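Local coordinates for protein geranyltranstransferase (Methylococcus capsulatus, PDB 3TS7) that probably makes farnesyl diphosphate, as a magnesium-dependent prenyl transferase of the FPP/GGPP synthase family, at residues 29-34 with 41-46; 97-102 with 106-111. One frame throughout, in Å; residues are numbered along the deposited sequence.

Starting from the N terminus, contact 1 comes first: the chain leaves helix 5-27, passes through 29-34 and enters helix 36-46, where Arg43 in 41-46 reaches back to the loop leading into that helix and closes it at the surface. Contact 2 opens only after contact 1 has closed and joins 97-102, after helix 73-90, to 106-111 across three intervening residues. The two are thus in series, neither nested nor crossing, with centres about 16 Å apart. They do touch: Ser45 packs on Cys107 and Tyr44 on Ala110, so helix 36-46 leans on the short helix 107-110. Together they join the end of helix 5-27, helix 36-46 and the loop after helix 73-90.

Contact 1 (29-34 with 41-46); sequences PAADRM and AMRYSV
The guanidinium of Arg43 meets Pro29 at its edge: the carbonyl oxygen sits only 6° out of its plane, with Pro29 C in plane behind it. Ala30 CA and Ala31 N approach it obliquely, Ala31 N at 3.9 Å from Arg43 NE. The edge approach is a hydrogen bond, Arg43 NE to Pro29 O at 3.0 Å and an N-H...O angle of 164°, nearly straight at the donor, although the arginine comes from above the carbonyl plane and uses no lone-pair direction. An extended chain from CG to NE carries the group across from the helix, and chi4 of -90° then turns the guanidinium against that chain. Alongside the stem, Ala31 CB rests on Arg43 CD at 4.2 Å.

The other two nitrogens work elsewhere: NH1 bonds to Leu28 O and NH2 forms a salt bridge with Asp25, so all three grip the chain around the end of helix 5-27. A leucine in place of Arg43 would probably leave the Asp25 carboxylate without its positive mate and the carbonyls of Leu28 and Pro29 without these donors, freeing the loop to shift. Beyond Pro29, Ala30 to Arg33 form a type I turn, closed by a weak bond from Arg33 N to Ala30 O of 3.3 Å.

The loop thus connects consecutive helices, 5-27 and 36-46, of the all-helical FPP/GGPP synthase fold, one arginine of the second holding the C-terminal end of the first. That second helix sends Met42 onto helix 113-133 and Pro157 of the second subunit, while Val46 reaches both helix 113-133 and helix 73-90.

Contact 2 (97-102 with 106-111); sequences DDDLRR and TCHKAY
The loop 97-102, with the arginine pair Arg101 and Arg102, follows the first aspartate-rich motif of polyprenyl synthases, which starts at the end of helix 73-90 and whose aspartates typically hold diphosphate through magnesium. Here it is tied to the start of helix 107-110. The central acceptor is Asp98 O, which receives two bonds: Thr106 OG1 at 2.9 Å and His108 NE2 at 2.8 Å, reaching it from opposite faces of the carbonyl plane. The histidine presents its ring edge, the oxygen lying 14° out of the ring plane with an N-H...O angle of 157°. Its chi1 of 68° sets the ring between backbone N and carbonyl carbon, which brings NE2 back to the loop. One residue on, Thr106 N gives a weak bond to Asp99 O at 3.3 Å. The two branches of Thr106 divide the work, since CG2 packs on Arg101 CB at 3.8 Å and on Leu100 C at 3.7 Å.

Farther out, the exposed Asp99 and Lys109 cross obliquely: OD2 touches CE at 3.4 Å, whereas the salt bridge from OD2 to NZ is long, at 4.0 Å. The guanidinium end of Arg101 turns elsewhere, its NE forming a salt bridge with Asp91; the nearest atoms of this side chain and a bound phosphate ion, probably from the crystallisation liquor, are about 4 Å apart, which may mark a diphosphate pocket.

Among the surrounding helices, His108 packs on Glu113 and Ala116 of helix 113-133, Cys107 on Ile88 of helix 73-90, and Tyr111 on Arg37 and Gln40 of helix 36-46.

Contact 1 (29-34 with 41-46)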
loop_
_atom_site.group_PDB
_atom_site.type_symbol
_atom_site.label_atom_id
_atom_site.label_comp_id
_atom_site.label_asym_id
_atom_site.label_seq_id
_atom_site.Cartn_x
_atom_site.Cartn_y
_atom_site.Cartn_z
ATOM N N PRO B 29 13.825 -4.020 -5.899
ATOM C CA PRO B 29 14.185 -5.311 -6.515
ATOM C C PRO B 29 14.889 -5.092 -7.858
ATOM O O PRO B 29 14.498 -4.198 -8.614
ATOM C CB PRO B 29 12.833 -6.004 -6.716
ATOM C CG PRO B 29 11.862 -5.267 -5.807
ATOM C CD PRO B 29 12.363 -3.853 -5.775
ATOM N N ALA B 30 15.910 -5.905 -8.129
ATOM C CA ALA B 30 16.808 -5.741 -9.281
ATOM C C ALA B 30 16.129 -5.691 -10.651
ATOM O O ALA B 30 15.133 -6.380 -10.897
ATOM C CB ALA B 30 17.859 -6.829 -9.277
ATOM N N ALA B 31 16.717 -4.889 -11.535
ATOM C CA ALA B 31 16.234 -4.649 -12.896
ATOM C C ALA B 31 16.314 -5.897 -13.788
ATOM O O ALA B 31 15.558 -6.024 -14.758
ATOM C CB ALA B 31 17.026 -3.504 -13.530
ATOM N N ASP B 32 17.236 -6.800 -13.448
ATOM C CA ASP B 32 17.449 -8.038 -14.207
ATOM C C ASP B 32 16.799 -9.293 -13.591
ATOM O O ASP B 32 16.977 -10.402 -14.095
ATOM C CB ASP B 32 18.949 -8.262 -14.478
ATOM C CG ASP B 32 19.775 -8.482 -13.208
ATOM O OD1 ASP B 32 21.010 -8.540 -13.350
ATOM O OD2 ASP B 32 19.236 -8.603 -12.081
ATOM N N ARG B 33 16.066 -9.121 -12.495
ATOM C CA ARG B 33 15.362 -10.234 -11.894
ATOM C C ARG B 33 13.882 -10.151 -12.218
ATOM O O ARG B 33 13.351 -9.069 -12.504
ATOM C CB ARG B 33 15.622 -10.312 -10.389
ATOM C CG ARG B 33 17.091 -10.453 -10.061
ATOM C CD ARG B 33 17.327 -10.862 -8.619
ATOM N NE ARG B 33 17.113 -12.294 -8.422
ATOM C CZ ARG B 33 18.034 -13.235 -8.629
ATOM N NH1 ARG B 33 19.253 -12.914 -9.046
ATOM N NH2 ARG B 33 17.732 -14.508 -8.420
ATOM N N MET B 34 13.236 -11.310 -12.189
ATOM C CA MET B 34 11.838 -11.465 -12.569
ATOM C C MET B 34 10.920 -10.944 -11.457
ATOM O O MET B 34 11.226 -11.154 -10.280
ATOM C CB MET B 34 11.569 -12.952 -12.822
ATOM C CG MET B 34 10.379 -13.259 -13.711
ATOM S SD MET B 34 10.360 -14.976 -14.269
ATOM C CE MET B 34 11.704 -14.982 -15.468
ATOM N N ALA B 41 10.161 -0.535 -14.108
ATOM C CA ALA B 41 9.188 0.553 -14.087
ATOM C C ALA B 41 9.187 1.267 -12.732
ATOM O O ALA B 41 9.098 2.496 -12.679
ATOM C CB ALA B 41 7.796 0.035 -14.410
ATOM N N MET B 42 9.277 0.484 -11.654
ATOM C CA MET B 42 9.424 1.008 -10.294
ATOM C C MET B 42 10.708 1.811 -10.145
ATOM O O MET B 42 10.691 2.921 -9.610
ATOM C CB MET B 42 9.426 -0.124 -9.275
ATOM C CG MET B 42 8.199 -0.976 -9.310
ATOM S SD MET B 42 8.451 -2.427 -8.262
ATOM C CE MET B 42 7.520 -1.878 -6.904
ATOM N N ARG B 43 11.807 1.248 -10.637
ATOM C CA ARG B 43 13.112 1.912 -10.645
ATOM C C ARG B 43 13.164 3.171 -11.509
ATOM O O ARG B 43 13.868 4.118 -11.171
ATOM C CB ARG B 43 14.206 0.944 -11.090
ATOM C CG ARG B 43 14.613 -0.007 -9.994
ATOM C CD ARG B 43 15.539 -1.105 -10.471
ATOM N NE ARG B 43 16.134 -1.739 -9.305
ATOM C CZ ARG B 43 17.268 -1.336 -8.743
ATOM N NH1 ARG B 43 17.729 -1.955 -7.671
ATOM N NH2 ARG B 43 17.939 -0.312 -9.266
ATOM N N TYR B 44 12.429 3.164 -12.619
ATOM C CA TYR B 44 12.386 4.297 -13.555
ATOM C C TYR B 44 11.725 5.495 -12.887
ATOM O O TYR B 44 12.138 6.633 -13.087
ATOM C CB TYR B 44 11.604 3.903 -14.802
ATOM C CG TYR B 44 11.339 4.998 -15.802
ATOM C CD1 TYR B 44 12.219 5.222 -16.866
ATOM C CD2 TYR B 44 10.179 5.779 -15.719
ATOM C CE1 TYR B 44 11.959 6.208 -17.816
ATOM C CE2 TYR B 44 9.924 6.778 -16.647
ATOM C CZ TYR B 44 10.816 6.988 -17.691
ATOM O OH TYR B 44 10.554 7.968 -18.620
ATOM N N SER B 45 10.690 5.211 -12.105
ATOM C CA SER B 45 9.953 6.232 -11.384
ATOM C C SER B 45 10.627 6.688 -10.088
ATOM O O SER B 45 10.548 7.863 -9.735
ATOM C CB SER B 45 8.541 5.751 -11.122
ATOM O OG SER B 45 7.842 5.587 -12.343
ATOM N N VAL B 46 11.300 5.780 -9.387
ATOM C CA VAL B 46 11.892 6.129 -8.093
ATOM C C VAL B 46 13.281 6.753 -8.198
ATOM O O VAL B 46 13.586 7.715 -7.492
ATOM C CB VAL B 46 11.920 4.917 -7.130
ATOM C CG1 VAL B 46 12.724 5.214 -5.859
ATOM C CG2 VAL B 46 10.529 4.545 -6.756
#

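Contact 2 (97-102 with 106-111)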
loop_
_atom_site.group_PDB
_atom_site.type_symbol
_atom_site.label_atom_id
_atom_site.label_comp_id
_atom_site.label_asym_id
_atom_site.label_seq_id
_atom_site.Cartn_x
_atom_site.Cartn_y
_atom_site.Cartn_z
ATOM N N ASP B 97 -3.500 12.960 -15.687
ATOM C CA ASP B 97 -3.119 12.728 -17.094
ATOM C C ASP B 97 -1.827 13.456 -17.507
ATOM O O ASP B 97 -1.784 14.164 -18.513
ATOM C CB ASP B 97 -4.301 13.054 -18.029
ATOM C CG ASP B 97 -4.138 12.477 -19.429
ATOM O OD1 ASP B 97 -4.810 12.994 -20.348
ATOM O OD2 ASP B 97 -3.342 11.531 -19.614
ATOM N N ASP B 98 -0.775 13.288 -16.714
ATOM C CA ASP B 98 0.516 13.895 -17.035
ATOM C C ASP B 98 1.292 13.009 -17.994
ATOM O O ASP B 98 1.428 11.809 -17.761
ATOM C CB ASP B 98 1.345 14.137 -15.767
ATOM C CG ASP B 98 0.749 15.213 -14.860
ATOM O OD1 ASP B 98 -0.460 15.529 -14.975
ATOM O OD2 ASP B 98 1.501 15.747 -14.018
ATOM N N ASP B 99 1.804 13.606 -19.066
ATOM C CA ASP B 99 2.615 12.885 -20.050
ATOM C C ASP B 99 4.114 13.011 -19.781
ATOM O O ASP B 99 4.916 12.254 -20.334
ATOM C CB ASP B 99 2.282 13.363 -21.468
ATOM C CG ASP B 99 0.844 13.068 -21.860
ATOM O OD1 ASP B 99 0.296 13.822 -22.690
ATOM O OD2 ASP B 99 0.258 12.090 -21.336
ATOM N N LEU B 100 4.478 13.965 -18.928
ATOM C CA LEU B 100 5.873 14.274 -18.632
ATOM C C LEU B 100 6.076 14.557 -17.147
ATOM O O LEU B 100 5.182 15.079 -16.478
ATOM C CB LEU B 100 6.343 15.475 -19.464
ATOM C CG LEU B 100 7.056 15.223 -20.798
ATOM C CD1 LEU B 100 6.548 16.185 -21.877
ATOM C CD2 LEU B 100 8.585 15.309 -20.643
ATOM N N ARG B 101 7.265 14.204 -16.652
ATOM C CA ARG B 101 7.669 14.413 -15.263
ATOM C C ARG B 101 9.186 14.485 -15.179
ATOM O O ARG B 101 9.874 13.499 -15.439
ATOM C CB ARG B 101 7.131 13.296 -14.356
ATOM C CG ARG B 101 7.676 13.307 -12.925
ATOM C CD ARG B 101 6.862 12.425 -11.978
ATOM N NE ARG B 101 5.462 12.849 -11.881
ATOM C CZ ARG B 101 5.025 13.884 -11.164
ATOM N NH1 ARG B 101 3.727 14.175 -11.150
ATOM N NH2 ARG B 101 5.871 14.631 -10.465
ATOM N N ARG B 102 9.682 15.668 -14.818
ATOM C CA ARG B 102 11.117 15.959 -14.659
ATOM C C ARG B 102 11.937 15.709 -15.929
ATOM O O ARG B 102 12.945 14.994 -15.889
ATOM C CB ARG B 102 11.713 15.237 -13.431
ATOM C CG ARG B 102 11.518 15.994 -12.110
ATOM C CD ARG B 102 10.150 15.727 -11.470
ATOM N NE ARG B 102 9.531 16.940 -10.926
ATOM C CZ ARG B 102 8.521 17.605 -11.493
ATOM N NH1 ARG B 102 8.042 18.694 -10.910
ATOM N NH2 ARG B 102 7.985 17.188 -12.636
ATOM N N THR B 106 6.390 10.039 -18.328
ATOM C CA THR B 106 5.806 9.428 -17.122
ATOM C C THR B 106 5.738 7.900 -17.247
ATOM O O THR B 106 5.861 7.360 -18.350
ATOM C CB THR B 106 4.395 9.975 -16.819
ATOM O OG1 THR B 106 3.613 9.987 -18.020
ATOM C CG2 THR B 106 4.458 11.386 -16.235
ATOM N N CYS B 107 5.540 7.215 -16.121
ATOM C CA CYS B 107 5.582 5.744 -16.072
ATOM C C CYS B 107 4.619 5.047 -17.043
ATOM O O CYS B 107 4.992 4.054 -17.672
ATOM C CB CYS B 107 5.343 5.255 -14.644
ATOM S SG CYS B 107 5.747 3.517 -14.371
ATOM N N HIS B 108 3.396 5.564 -17.164
ATOM C CA HIS B 108 2.417 5.009 -18.102
ATOM C C HIS B 108 2.751 5.281 -19.576
ATOM O O HIS B 108 2.410 4.476 -20.442
ATOM C CB HIS B 108 0.992 5.468 -17.769
ATOM C CG HIS B 108 0.754 6.928 -17.989
ATOM N ND1 HIS B 108 -0.003 7.408 -19.036
ATOM C CD2 HIS B 108 1.168 8.015 -17.295
ATOM C CE1 HIS B 108 -0.041 8.728 -18.981
ATOM N NE2 HIS B 108 0.658 9.121 -17.931
ATOM N N LYS B 109 3.410 6.402 -19.858
ATOM C CA LYS B 109 3.876 6.690 -21.219
ATOM C C LYS B 109 5.080 5.838 -21.565
ATOM O O LYS B 109 5.122 5.239 -22.635
ATOM C CB LYS B 109 4.210 8.176 -21.412
ATOM C CG LYS B 109 3.003 9.067 -21.622
ATOM C CD LYS B 109 2.217 8.682 -22.863
ATOM C CE LYS B 109 0.745 9.015 -22.686
ATOM N NZ LYS B 109 0.022 9.102 -23.982
ATOM N N ALA B 110 6.041 5.773 -20.644
ATOM C CA ALA B 110 7.307 5.064 -20.847
ATOM C C ALA B 110 7.161 3.543 -20.915
ATOM O O ALA B 110 8.015 2.868 -21.497
ATOM C CB ALA B 110 8.296 5.443 -19.762
ATOM N N TYR B 111 6.105 3.017 -20.290
ATOM C CA TYR B 111 5.771 1.586 -20.332
ATOM C C TYR B 111 4.358 1.412 -20.895
ATOM O O TYR B 111 4.150 1.529 -22.104
ATOM C CB TYR B 111 5.952 0.921 -18.947
ATOM C CG TYR B 111 7.405 0.919 -18.494
ATOM C CD1 TYR B 111 8.236 -0.178 -18.737
ATOM C CD2 TYR B 111 7.961 2.040 -17.861
ATOM C CE1 TYR B 111 9.578 -0.162 -18.348
ATOM C CE2 TYR B 111 9.285 2.068 -17.479
ATOM C CZ TYR B 111 10.088 0.966 -17.714
ATOM O OH TYR B 111 11.402 1.016 -17.326
#